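Local coordinates for protein peptidase S15/CocE/NonD (PDB 4PF1) that is a serine aminopeptidase of the S15/CocE family, probably releasing residues from peptide N termini through an alpha/beta-hydrolase active site, at residues 253-256 against 257-261; 242-245 against 246-250; 200-204 against 205-209; 265-268 against 269-273; 208-211 against 212-216. All blocks are in the same frame, centred on the assembly; numbering follows the deposited sequence.

Each of the five contacts is local, joining neighbouring turns of one continuous piece of chain, so none closes a long loop and none nests or crosses. From the N terminus, contact 3 starts helix 204-215 and contact 5 continues it, the two sharing Leu-208 and Pro-209. Contact 2 follows at the end of helix 241-247, contact 1 forms helix 254-261, and contact 4 is the short helix 267-270. All fall between strands 178-184 and 287-292 of the central sheet, in a largely helical insertion. Contact 1 touches the other four: Trp-256 meets Ala-245 and Leu-208, Glu-215 bonds to Phe-255, and Phe-255 packs on Trp-269.

Contact 1 of 5, residues 253-256 against 257-261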
loop_
_atom_site.group_PDB
_atom_site.type_symbol
_atom_site.label_atom_id
_atom_site.label_comp_id
_atom_site.label_asym_id
_atom_site.label_seq_id
_atom_site.Cartn_x
_atom_site.Cartn_y
_atom_site.Cartn_z
ATOM N N ILE A 253 37.341 1.778 19.778
ATOM C CA ILE A 253 37.048 2.229 18.407
ATOM C C ILE A 253 37.653 3.639 18.223
ATOM O O ILE A 253 37.297 4.568 18.948
ATOM C CB ILE A 253 35.523 2.147 18.092
ATOM C CG1 ILE A 253 35.092 0.668 17.908
ATOM C CG2 ILE A 253 35.154 2.983 16.850
ATOM C CD1 ILE A 253 33.670 0.369 18.262
ATOM N N GLY A 254 38.604 3.738 17.292
ATOM C CA GLY A 254 39.399 4.934 17.012
ATOM C C GLY A 254 38.669 6.237 16.754
ATOM O O GLY A 254 39.060 7.272 17.304
ATOM N N PHE A 255 37.630 6.219 15.887
ATOM C CA PHE A 255 36.909 7.450 15.560
ATOM C C PHE A 255 36.105 7.983 16.749
ATOM O O PHE A 255 35.983 9.202 16.874
ATOM C CB PHE A 255 36.014 7.298 14.318
ATOM C CG PHE A 255 35.507 8.618 13.781
ATOM C CD1 PHE A 255 36.386 9.666 13.516
ATOM C CD2 PHE A 255 34.149 8.823 13.560
ATOM C CE1 PHE A 255 35.915 10.890 13.029
ATOM C CE2 PHE A 255 33.681 10.048 13.076
ATOM C CZ PHE A 255 34.566 11.072 12.816
ATOM N N TRP A 256 35.595 7.095 17.642
ATOM C CA TRP A 256 34.890 7.547 18.850
ATOM C C TRP A 256 35.868 8.269 19.788
ATOM O O TRP A 256 35.520 9.308 20.355
ATOM C CB TRP A 256 34.186 6.386 19.587
ATOM C CG TRP A 256 33.756 6.733 20.991
ATOM C CD1 TRP A 256 34.205 6.166 22.146
ATOM C CD2 TRP A 256 32.893 7.815 21.384
ATOM N NE1 TRP A 256 33.635 6.788 23.234
ATOM C CE2 TRP A 256 32.839 7.815 22.795
ATOM C CE3 TRP A 256 32.158 8.786 20.679
ATOM C CZ2 TRP A 256 32.049 8.722 23.514
ATOM C CZ3 TRP A 256 31.376 9.682 21.391
ATOM C CH2 TRP A 256 31.330 9.649 22.792
ATOM N N LYS A 257 37.103 7.731 19.916
ATOM C CA LYS A 257 38.172 8.330 20.722
ATOM C C LYS A 257 38.483 9.737 20.205
ATOM O O LYS A 257 38.651 10.651 21.004
ATOM C CB LYS A 257 39.437 7.452 20.701
ATOM C CG LYS A 257 39.248 6.082 21.353
ATOM C CD LYS A 257 40.495 5.204 21.218
ATOM C CE LYS A 257 41.419 5.300 22.411
ATOM N NZ LYS A 257 40.861 4.616 23.607
ATOM N N LYS A 258 38.471 9.920 18.867
ATOM C CA LYS A 258 38.683 11.216 18.212
ATOM C C LYS A 258 37.507 12.176 18.481
ATOM O O LYS A 258 37.736 13.345 18.789
ATOM C CB LYS A 258 38.879 11.034 16.698
ATOM C CG LYS A 258 40.190 10.346 16.320
ATOM C CD LYS A 258 40.182 9.913 14.862
ATOM C CE LYS A 258 41.446 9.186 14.477
ATOM N NZ LYS A 258 41.344 8.592 13.118
ATOM N N LEU A 259 36.249 11.674 18.373
ATOM C CA LEU A 259 35.035 12.474 18.606
ATOM C C LEU A 259 34.961 12.968 20.058
ATOM O O LEU A 259 34.668 14.145 20.290
ATOM C CB LEU A 259 33.759 11.669 18.261
ATOM C CG LEU A 259 33.484 11.389 16.777
ATOM C CD1 LEU A 259 32.463 10.270 16.616
ATOM C CD2 LEU A 259 33.005 12.642 16.048
ATOM N N ALA A 260 35.244 12.070 21.030
ATOM C CA ALA A 260 35.214 12.381 22.461
ATOM C C ALA A 260 36.348 13.333 22.867
ATOM O O ALA A 260 36.134 14.191 23.726
ATOM C CB ALA A 260 35.293 11.099 23.278
ATOM N N ALA A 261 37.548 13.179 22.260
ATOM C CA ALA A 261 38.710 14.030 22.558
ATOM C C ALA A 261 38.619 15.399 21.866
ATOM O O ALA A 261 39.263 16.346 22.315
ATOM C CB ALA A 261 39.999 13.330 22.145
#
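Ala-260 N donates to Trp-256 O over 2.9 Å, nearly along the C=O axis and almost straight, with an N-H...O angle of 166°. Leu-259 N bonds to Phe-255 O at 2.9 Å, and Lys-258 N to Gly-254 O at 3.1 Å, giving the i to i+4 ladder of helix 254-261. The first rung, from Lys-257 N to the N-cap carbonyl Ile-253 O, is weak at 3.3 Å. The side chains repeat this four-residue spacing. Phe-255 has its CG turned away from the backbone N (chi1 -167°), which lays the ring beside the next turn, where Leu-259 CG sits over one face, 4.1 Å from the centroid. The branched leucine suits this place because both methyls reach the ring as well, CD1 lying 3.8 Å from Phe-255 CE2. Lys-258 instead brings its aliphatic chain to the ring's edge, CD 4.0 Å from Phe-255 CD1. Across Trp-256 the partner is small: Ala-260 CB lies over the six-membered ring, 4.1 Å from its centroid, a CH-pi contact with a methyl group. The lysine ends diverge. Extended Lys-258 forms a salt bridge with Asp-18 of the second subunit, whereas Lys-257 bends so that NZ bonds to Glu-251 O. Gly-254, which has no side chain, forms backbone bonds with that second subunit. Within the helical insertion, Ile-253, Trp-256 and Leu-259 pack on helix 204-215, whose Glu-215 accepts from Phe-255 N, while Phe-255, Lys-258 and Leu-259 meet helix 267-270.

Contact 2 of 5, residues 242-245 against 246-250; sequences GAMA and ASRGM
Ala-245 and Met-250 meet at a Schellman motif, a local contact that ends helix 241-247 in the helical insertion of the hydrolase. Ala-245 O accepts from Met-250 N at 3.1 Å and from Arg-248 N at 3.3 Å, the two donors approaching opposite faces of the carbonyl plane. Gly-249 N bonds back to Ala-246 O to complete the motif, and its phi of 63° is one that glycine adopts easily. Met-250 also folds its sulfur onto the helix, SD 4.0 Å from Ala-245 CB. A second link runs through Ser-247. With chi1 at 71°, its hydroxyl sits in the crowded position between backbone N and carbonyl carbon, from where OG donates to Met-244 O at 2.6 Å. The same OG accepts from Arg-248 NH1 at 3.2 Å, in the guanidinium plane. Met-244 runs alongside the arginine and lays its terminal methyl over one guanidinium face, Met-244 CE 3.7 Å from Arg-248 NH1. Trp-225 holds Arg-248 further, through its carbonyl and a cation-pi contact. Met-244 and Ala-245 pack on Leu-208 of helix 204-215, and Ala-245 and Met-250 on Trp-256 of helix 254-261.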
loop_
_atom_site.group_PDB
_atom_site.type_symbol
_atom_site.label_atom_id
_atom_site.label_comp_id
_atom_site.label_asym_id
_atom_site.label_seq_id
_atom_site.Cartn_x
_atom_site.Cartn_y
_atom_site.Cartn_z
ATOM N N GLY A 242 28.266 9.680 25.472
ATOM C CA GLY A 242 29.341 8.893 26.070
ATOM C C GLY A 242 28.862 7.595 26.690
ATOM O O GLY A 242 29.484 6.549 26.489
ATOM N N ALA A 243 27.734 7.646 27.434
ATOM C CA ALA A 243 27.156 6.456 28.070
ATOM C C ALA A 243 26.561 5.507 27.028
ATOM O O ALA A 243 26.499 4.306 27.271
ATOM C CB ALA A 243 26.102 6.852 29.087
ATOM N N MET A 244 26.130 6.043 25.865
ATOM C CA MET A 244 25.605 5.217 24.778
ATOM C C MET A 244 26.756 4.455 24.115
ATOM O O MET A 244 26.618 3.266 23.823
ATOM C CB MET A 244 24.838 6.066 23.749
ATOM C CG MET A 244 24.023 5.233 22.768
ATOM S SD MET A 244 22.548 4.482 23.507
ATOM C CE MET A 244 21.896 3.642 22.111
ATOM N N ALA A 245 27.905 5.136 23.912
ATOM C CA ALA A 245 29.102 4.540 23.322
ATOM C C ALA A 245 29.730 3.512 24.276
ATOM O O ALA A 245 30.158 2.449 23.828
ATOM C CB ALA A 245 30.108 5.624 22.974
ATOM N N ALA A 246 29.740 3.812 25.591
ATOM C CA ALA A 246 30.268 2.910 26.619
ATOM C C ALA A 246 29.384 1.666 26.780
ATOM O O ALA A 246 29.912 0.593 27.063
ATOM C CB ALA A 246 30.396 3.636 27.948
ATOM N N SER A 247 28.046 1.799 26.568
ATOM C CA SER A 247 27.104 0.667 26.669
ATOM C C SER A 247 27.339 -0.365 25.540
ATOM O O SER A 247 26.930 -1.519 25.669
ATOM C CB SER A 247 25.654 1.154 26.654
ATOM O OG SER A 247 25.256 1.636 25.381
ATOM N N ARG A 248 28.032 0.050 24.459
ATOM C CA ARG A 248 28.360 -0.814 23.323
ATOM C C ARG A 248 29.850 -1.197 23.316
ATOM O O ARG A 248 30.289 -1.928 22.424
ATOM C CB ARG A 248 27.966 -0.130 21.994
ATOM C CG ARG A 248 26.597 -0.557 21.462
ATOM C CD ARG A 248 25.463 -0.012 22.304
ATOM N NE ARG A 248 24.163 -0.256 21.689
ATOM C CZ ARG A 248 23.003 -0.029 22.292
ATOM N NH1 ARG A 248 22.972 0.424 23.539
ATOM N NH2 ARG A 248 21.863 -0.268 21.658
ATOM N N GLY A 249 30.589 -0.737 24.335
ATOM C CA GLY A 249 32.018 -0.998 24.497
ATOM C C GLY A 249 32.852 -0.423 23.370
ATOM O O GLY A 249 33.630 -1.146 22.745
ATOM N N MET A 250 32.673 0.885 23.089
ATOM C CA MET A 250 33.330 1.578 21.977
ATOM C C MET A 250 34.619 2.301 22.389
ATOM O O MET A 250 35.149 3.093 21.600
ATOM C CB MET A 250 32.357 2.584 21.333
ATOM C CG MET A 250 31.202 1.927 20.616
ATOM S SD MET A 250 30.103 3.107 19.809
ATOM C CE MET A 250 31.168 3.698 18.485
#

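Contact 3 of 5, residues 200-204 against 205-209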
loop_
_atom_site.group_PDB
_atom_site.type_symbol
_atom_site.label_atom_id
_atom_site.label_comp_id
_atom_site.label_asym_id
_atom_site.label_seq_id
_atom_site.Cartn_x
_atom_site.Cartn_y
_atom_site.Cartn_z
ATOM N N GLY A 200 28.734 22.518 16.117
ATOM C CA GLY A 200 29.008 22.052 17.475
ATOM C C GLY A 200 28.046 21.041 18.070
ATOM O O GLY A 200 28.395 20.363 19.041
ATOM N N ALA A 201 26.818 20.956 17.528
ATOM C CA ALA A 201 25.807 20.021 18.022
ATOM C C ALA A 201 26.084 18.619 17.474
ATOM O O ALA A 201 26.064 18.418 16.263
ATOM C CB ALA A 201 24.419 20.494 17.628
ATOM N N PHE A 202 26.391 17.664 18.373
ATOM C CA PHE A 202 26.778 16.295 18.020
ATOM C C PHE A 202 25.622 15.439 17.483
ATOM O O PHE A 202 24.599 15.283 18.153
ATOM C CB PHE A 202 27.428 15.593 19.225
ATOM C CG PHE A 202 27.973 14.207 18.940
ATOM C CD1 PHE A 202 28.820 13.981 17.857
ATOM C CD2 PHE A 202 27.673 13.140 19.777
ATOM C CE1 PHE A 202 29.330 12.704 17.602
ATOM C CE2 PHE A 202 28.200 11.867 19.530
ATOM C CZ PHE A 202 29.018 11.656 18.440
ATOM N N ARG A 203 25.838 14.822 16.299
ATOM C CA ARG A 203 24.890 13.901 15.658
ATOM C C ARG A 203 25.165 12.465 16.145
ATOM O O ARG A 203 25.706 11.644 15.401
ATOM C CB ARG A 203 24.979 14.001 14.119
ATOM C CG ARG A 203 24.180 15.155 13.544
ATOM C CD ARG A 203 24.735 15.669 12.224
ATOM N NE ARG A 203 24.383 14.802 11.095
ATOM C CZ ARG A 203 23.254 14.897 10.399
ATOM N NH1 ARG A 203 22.355 15.827 10.701
ATOM N NH2 ARG A 203 23.012 14.059 9.401
ATOM N N GLN A 204 24.802 12.181 17.412
ATOM C CA GLN A 204 25.014 10.886 18.077
ATOM C C GLN A 204 24.417 9.697 17.298
ATOM O O GLN A 204 25.049 8.644 17.239
ATOM C CB GLN A 204 24.468 10.909 19.517
ATOM C CG GLN A 204 23.044 11.457 19.649
ATOM C CD GLN A 204 22.469 11.358 21.045
ATOM O OE1 GLN A 204 23.150 11.005 22.015
ATOM N NE2 GLN A 204 21.186 11.674 21.177
ATOM N N GLU A 205 23.224 9.870 16.692
ATOM C CA GLU A 205 22.546 8.810 15.934
ATOM C C GLU A 205 23.266 8.470 14.625
ATOM O O GLU A 205 23.273 7.309 14.217
ATOM C CB GLU A 205 21.102 9.204 15.633
ATOM C CG GLU A 205 20.103 8.622 16.613
ATOM C CD GLU A 205 18.751 8.344 15.989
ATOM O OE1 GLU A 205 18.019 9.318 15.702
ATOM O OE2 GLU A 205 18.452 7.158 15.724
ATOM N N ALA A 206 23.833 9.479 13.954
ATOM C CA ALA A 206 24.545 9.280 12.695
ATOM C C ALA A 206 26.009 8.898 12.926
ATOM O O ALA A 206 26.635 8.335 12.027
ATOM C CB ALA A 206 24.467 10.542 11.849
ATOM N N SER A 207 26.558 9.195 14.123
ATOM C CA SER A 207 27.969 8.947 14.396
ATOM C C SER A 207 28.253 7.598 15.067
ATOM O O SER A 207 29.044 6.826 14.529
ATOM C CB SER A 207 28.556 10.072 15.243
ATOM O OG SER A 207 28.388 11.330 14.609
ATOM N N LEU A 208 27.663 7.339 16.257
ATOM C CA LEU A 208 27.943 6.139 17.065
ATOM C C LEU A 208 27.679 4.801 16.319
ATOM O O LEU A 208 28.616 4.007 16.233
ATOM C CB LEU A 208 27.196 6.162 18.413
ATOM C CG LEU A 208 27.523 7.322 19.368
ATOM C CD1 LEU A 208 26.717 7.212 20.645
ATOM C CD2 LEU A 208 29.003 7.366 19.705
ATOM N N PRO A 209 26.464 4.520 15.755
ATOM C CA PRO A 209 26.272 3.235 15.046
ATOM C C PRO A 209 27.193 3.078 13.833
ATOM O O PRO A 209 27.690 1.978 13.585
ATOM C CB PRO A 209 24.797 3.274 14.620
ATOM C CG PRO A 209 24.162 4.279 15.522
ATOM C CD PRO A 209 25.217 5.311 15.761
#
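Ser-207 and Arg-203 make the tight part of this contact, where one carbonyl gathers three donors at the start of helix 204-215. Ser-207 OG bonds to Arg-203 O at 2.8 Å from above the carbonyl plane, while Ser-207 N and Ala-206 N add weak bonds to the same oxygen. The serine torsion, chi1 -57°, sets OG beside its own backbone N, facing back to the N-cap. Phe-202 lies against this group, its CE1 3.4 Å from Ser-207 OG and its CZ 3.6 Å from Ser-207 CB. Replacing Ser-207 with an alanine would probably cost Arg-203 O its hydroxyl donor, leaving the weak bonds from Ser-207 N and Ala-206 N, and take away the OG contact with Phe-202 CE1. One residue on, Gln-204 O takes Leu-208 N at 3.1 Å, yet meets merely the CD of Pro-209, 3.6 Å away: proline has no N-H, and the helix kinks there. The other side is looser. Ala-206 and Glu-205 are partly exposed; Ala-206 CB stays 4.2 Å from Arg-203 CB, Ala-206 O binds a glycerol probably left from crystallisation, and Glu-205 turns off to Thr-231. The motif is a helix N-cap set on an inverse gamma turn centred on Arg-203. The guanidinium of that residue bonds to Gln-296 O, Asp-195 O and Tyr-584 OH, close to the probable Ser-His-Asp triad of this alpha/beta hydrolase.

Contact 4 of 5, residues 265-268 against 269-273; sequences YDSF and WQQQA
Asp-266 O accepts from Gln-270 N at 3.0 Å and, weakly, from Trp-269 N, while Ser-267 O takes Gln-271 N at 3.1 Å. These bonds form the turn of the short helix 267-270, whose N-cap is Asp-266: its OD1 accepts a weak capping bond from Phe-268 N, a role that suits aspartate's short acidic side chain. OD2 of the same carboxylate bonds to His-262 ND1. Among the side chains, Phe-268 and Trp-269 leave the backbone side by side, then meet as a T-shaped (edge-to-face) pair. The phenyl edge points at the indole face, with the planes at 80° and the centroid of the Phe-268 ring 4.8 Å from that of the Trp-269 six-membered ring. Trp-269 also presses its CB to within 3.6 Å of Tyr-265 CD1, and its NE1 donates to His-262 O. A leucine in place of Trp-269 would probably leave the Phe-268 edge without its aromatic face and His-262 O without this donor. Gln-270 lays its aliphatic part over the Tyr-265 ring, CG 4.0 Å from the centroid, while its NE2 makes a weak bond to Tyr-265 O; the phenol beyond bonds to Asp-189. Packing on helix 254-261 covers Trp-269 through Phe-255 and Leu-259. Gln-272 has the length to fold back: running straight beyond CG (chi2 -180°), it sets NE2 3.2 Å above the plane of the Phe-268 ring, over the centre, and from there NE2 donates to Phe-268 O at 2.7 Å in a practically straight bond of 178°.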
loop_
_atom_site.group_PDB
_atom_site.type_symbol
_atom_site.label_atom_id
_atom_site.label_comp_id
_atom_site.label_asym_id
_atom_site.label_seq_id
_atom_site.Cartn_x
_atom_site.Cartn_y
_atom_site.Cartn_z
ATOM N N TYR A 265 35.709 22.757 17.623
ATOM C CA TYR A 265 36.336 22.937 16.308
ATOM C C TYR A 265 37.818 23.318 16.477
ATOM O O TYR A 265 38.228 24.415 16.087
ATOM C CB TYR A 265 35.564 24.011 15.506
ATOM C CG TYR A 265 35.847 24.038 14.017
ATOM C CD1 TYR A 265 35.577 22.931 13.215
ATOM C CD2 TYR A 265 36.292 25.199 13.393
ATOM C CE1 TYR A 265 35.797 22.961 11.840
ATOM C CE2 TYR A 265 36.516 25.243 12.018
ATOM C CZ TYR A 265 36.266 24.120 11.244
ATOM O OH TYR A 265 36.483 24.154 9.889
ATOM N N ASP A 266 38.618 22.401 17.065
ATOM C CA ASP A 266 40.041 22.630 17.321
ATOM C C ASP A 266 40.890 22.304 16.080
ATOM O O ASP A 266 40.337 22.133 14.988
ATOM C CB ASP A 266 40.519 21.826 18.555
ATOM C CG ASP A 266 40.238 20.328 18.536
ATOM O OD1 ASP A 266 40.059 19.767 17.432
ATOM O OD2 ASP A 266 40.243 19.713 19.620
ATOM N N SER A 267 42.234 22.222 16.252
ATOM C CA SER A 267 43.196 21.940 15.180
ATOM C C SER A 267 42.862 20.655 14.410
ATOM O O SER A 267 43.082 20.608 13.204
ATOM C CB SER A 267 44.612 21.851 15.742
ATOM O OG SER A 267 44.748 20.760 16.639
ATOM N N PHE A 268 42.322 19.622 15.106
ATOM C CA PHE A 268 41.958 18.331 14.507
ATOM C C PHE A 268 40.917 18.491 13.388
ATOM O O PHE A 268 41.038 17.843 12.344
ATOM C CB PHE A 268 41.433 17.358 15.588
ATOM C CG PHE A 268 40.901 16.042 15.063
ATOM C CD1 PHE A 268 41.766 15.007 14.725
ATOM C CD2 PHE A 268 39.533 15.828 14.930
ATOM C CE1 PHE A 268 41.273 13.792 14.236
ATOM C CE2 PHE A 268 39.040 14.613 14.441
ATOM C CZ PHE A 268 39.914 13.601 14.105
ATOM N N TRP A 269 39.888 19.326 13.617
ATOM C CA TRP A 269 38.813 19.538 12.652
ATOM C C TRP A 269 39.159 20.628 11.638
ATOM O O TRP A 269 38.794 20.505 10.468
ATOM C CB TRP A 269 37.501 19.875 13.371
ATOM C CG TRP A 269 36.954 18.755 14.208
ATOM C CD1 TRP A 269 36.824 18.735 15.565
ATOM C CD2 TRP A 269 36.449 17.495 13.736
ATOM N NE1 TRP A 269 36.270 17.541 15.971
ATOM C CE2 TRP A 269 36.020 16.766 14.867
ATOM C CE3 TRP A 269 36.293 16.921 12.461
ATOM C CZ2 TRP A 269 35.464 15.484 14.766
ATOM C CZ3 TRP A 269 35.743 15.649 12.361
ATOM C CH2 TRP A 269 35.340 14.943 13.503
ATOM N N GLN A 270 39.858 21.693 12.080
ATOM C CA GLN A 270 40.259 22.806 11.211
ATOM C C GLN A 270 41.202 22.333 10.082
ATOM O O GLN A 270 41.036 22.755 8.935
ATOM C CB GLN A 270 40.923 23.926 12.031
ATOM C CG GLN A 270 39.948 24.681 12.932
ATOM C CD GLN A 270 40.596 25.846 13.627
ATOM O OE1 GLN A 270 40.897 26.871 13.013
ATOM N NE2 GLN A 270 40.794 25.729 14.934
ATOM N N GLN A 271 42.151 21.425 10.403
ATOM C CA GLN A 271 43.123 20.876 9.443
ATOM C C GLN A 271 42.490 19.877 8.454
ATOM O O GLN A 271 43.088 19.602 7.409
ATOM C CB GLN A 271 44.277 20.182 10.183
ATOM C CG GLN A 271 45.313 21.134 10.762
ATOM C CD GLN A 271 46.366 20.395 11.555
ATOM O OE1 GLN A 271 47.045 19.490 11.054
ATOM N NE2 GLN A 271 46.534 20.778 12.809
ATOM N N GLN A 272 41.316 19.310 8.795
ATOM C CA GLN A 272 40.651 18.305 7.958
ATOM C C GLN A 272 39.552 18.880 7.048
ATOM O O GLN A 272 39.062 18.156 6.174
ATOM C CB GLN A 272 40.073 17.183 8.823
ATOM C CG GLN A 272 41.120 16.187 9.291
ATOM C CD GLN A 272 40.506 15.102 10.125
ATOM O OE1 GLN A 272 40.190 14.012 9.637
ATOM N NE2 GLN A 272 40.294 15.389 11.395
ATOM N N ALA A 273 39.165 20.164 7.241
ATOM C CA ALA A 273 38.132 20.812 6.415
ATOM C C ALA A 273 38.565 20.820 4.944
ATOM O O ALA A 273 39.583 21.423 4.597
ATOM C CB ALA A 273 37.871 22.228 6.907
#

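Contact 5 of 5, residues 208-211 against 212-216; sequences LPYA and YNQEA
Tyr-210 carries Gln-214 on one face of its ring: Gln-214 CG stands 3.8 Å from the centroid, 17° off the ring normal, in a CH-pi contact between residues four apart on helix 204-215. The glutamine amide lies near to parallel with the ring, the planes 21° apart, because the chain bends at chi2 (-69°). Tyr-212 turns its own ring to the second subunit, meeting Phe-23 of that chain at about a right angle. The backbone beneath is a regular α-helical ladder: Tyr-212 N to Leu-208 O, 3.1 Å; Asn-213 N to Pro-209 O, 2.9 Å; Gln-214 N to Tyr-210 O, 3.0 Å. The ladder resumes after the kink at Pro-209, where Tyr-210 N also has no bond to the turn before. One residue on, Glu-215 N bonds weakly to Ala-211 O at 2.9 Å. Polar ends serve neighbouring parts of the fold: Asn-213 OD1 accepts from Trp-224 N and Gln-214 OE1 from Asn-220 ND2. Tyr-210, whose hydroxyl pairs with Tyr-69, lies near the probable Ser-His-Asp triad, consistent with the helical insertion bordering the active site. One water joins the two side chains at their far ends, 2.7 Å from Tyr-210 OH and accepting from Gln-214 NE2 at 2.9 Å.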
loop_
_atom_site.group_PDB
_atom_site.type_symbol
_atom_site.label_atom_id
_atom_site.label_comp_id
_atom_site.label_asym_id
_atom_site.label_seq_id
_atom_site.Cartn_x
_atom_site.Cartn_y
_atom_site.Cartn_z
ATOM N N LEU A 208 27.663 7.339 16.257
ATOM C CA LEU A 208 27.943 6.139 17.065
ATOM C C LEU A 208 27.679 4.801 16.319
ATOM O O LEU A 208 28.616 4.007 16.233
ATOM C CB LEU A 208 27.196 6.162 18.413
ATOM C CG LEU A 208 27.523 7.322 19.368
ATOM C CD1 LEU A 208 26.717 7.212 20.645
ATOM C CD2 LEU A 208 29.003 7.366 19.705
ATOM N N PRO A 209 26.464 4.520 15.755
ATOM C CA PRO A 209 26.272 3.235 15.046
ATOM C C PRO A 209 27.193 3.078 13.833
ATOM O O PRO A 209 27.690 1.978 13.585
ATOM C CB PRO A 209 24.797 3.274 14.620
ATOM C CG PRO A 209 24.162 4.279 15.522
ATOM C CD PRO A 209 25.217 5.311 15.761
ATOM N N TYR A 210 27.449 4.183 13.103
ATOM C CA TYR A 210 28.308 4.190 11.917
ATOM C C TYR A 210 29.773 3.901 12.280
ATOM O O TYR A 210 30.405 3.082 11.614
ATOM C CB TYR A 210 28.187 5.524 11.164
ATOM C CG TYR A 210 29.056 5.614 9.930
ATOM C CD1 TYR A 210 30.320 6.197 9.985
ATOM C CD2 TYR A 210 28.602 5.153 8.697
ATOM C CE1 TYR A 210 31.124 6.286 8.852
ATOM C CE2 TYR A 210 29.396 5.247 7.554
ATOM C CZ TYR A 210 30.655 5.818 7.637
ATOM O OH TYR A 210 31.440 5.922 6.519
ATOM N N ALA A 211 30.315 4.569 13.325
ATOM C CA ALA A 211 31.691 4.323 13.773
ATOM C C ALA A 211 31.841 2.873 14.247
ATOM O O ALA A 211 32.837 2.233 13.933
ATOM C CB ALA A 211 32.071 5.290 14.887
ATOM N N TYR A 212 30.808 2.334 14.925
ATOM C CA TYR A 212 30.782 0.952 15.407
ATOM C C TYR A 212 30.831 -0.033 14.241
ATOM O O TYR A 212 31.700 -0.889 14.214
ATOM C CB TYR A 212 29.517 0.712 16.253
ATOM C CG TYR A 212 29.506 -0.595 17.017
ATOM C CD1 TYR A 212 29.022 -1.763 16.433
ATOM C CD2 TYR A 212 29.902 -0.648 18.350
ATOM C CE1 TYR A 212 28.973 -2.962 17.145
ATOM C CE2 TYR A 212 29.848 -1.838 19.076
ATOM C CZ TYR A 212 29.385 -2.993 18.469
ATOM O OH TYR A 212 29.338 -4.170 19.178
ATOM N N ASN A 213 29.896 0.097 13.276
ATOM C CA ASN A 213 29.777 -0.793 12.119
ATOM C C ASN A 213 31.018 -0.768 11.225
ATOM O O ASN A 213 31.540 -1.827 10.885
ATOM C CB ASN A 213 28.518 -0.440 11.295
ATOM C CG ASN A 213 27.221 -0.750 12.001
ATOM O OD1 ASN A 213 27.155 -1.604 12.883
ATOM N ND2 ASN A 213 26.154 -0.054 11.632
ATOM N N GLN A 214 31.503 0.424 10.869
ATOM C CA GLN A 214 32.663 0.581 9.988
ATOM C C GLN A 214 34.013 0.327 10.689
ATOM O O GLN A 214 35.015 0.127 9.994
ATOM C CB GLN A 214 32.681 1.999 9.369
ATOM C CG GLN A 214 31.499 2.313 8.441
ATOM C CD GLN A 214 31.530 1.520 7.158
ATOM O OE1 GLN A 214 30.674 0.673 6.910
ATOM N NE2 GLN A 214 32.508 1.789 6.307
ATOM N N GLU A 215 34.072 0.384 12.042
ATOM C CA GLU A 215 35.377 0.266 12.713
ATOM C C GLU A 215 35.512 -0.857 13.758
ATOM O O GLU A 215 36.624 -1.050 14.264
ATOM C CB GLU A 215 35.781 1.594 13.348
ATOM C CG GLU A 215 35.888 2.721 12.340
ATOM C CD GLU A 215 36.629 3.940 12.833
ATOM O OE1 GLU A 215 36.720 4.130 14.067
ATOM O OE2 GLU A 215 37.163 4.683 11.982
ATOM N N ALA A 216 34.435 -1.606 14.078
ATOM C CA ALA A 216 34.592 -2.733 15.013
ATOM C C ALA A 216 35.461 -3.819 14.359
ATOM O O ALA A 216 36.386 -4.332 14.989
ATOM C CB ALA A 216 33.236 -3.299 15.415
HETATM O O HOH W 1 33.638 4.384 6.762
#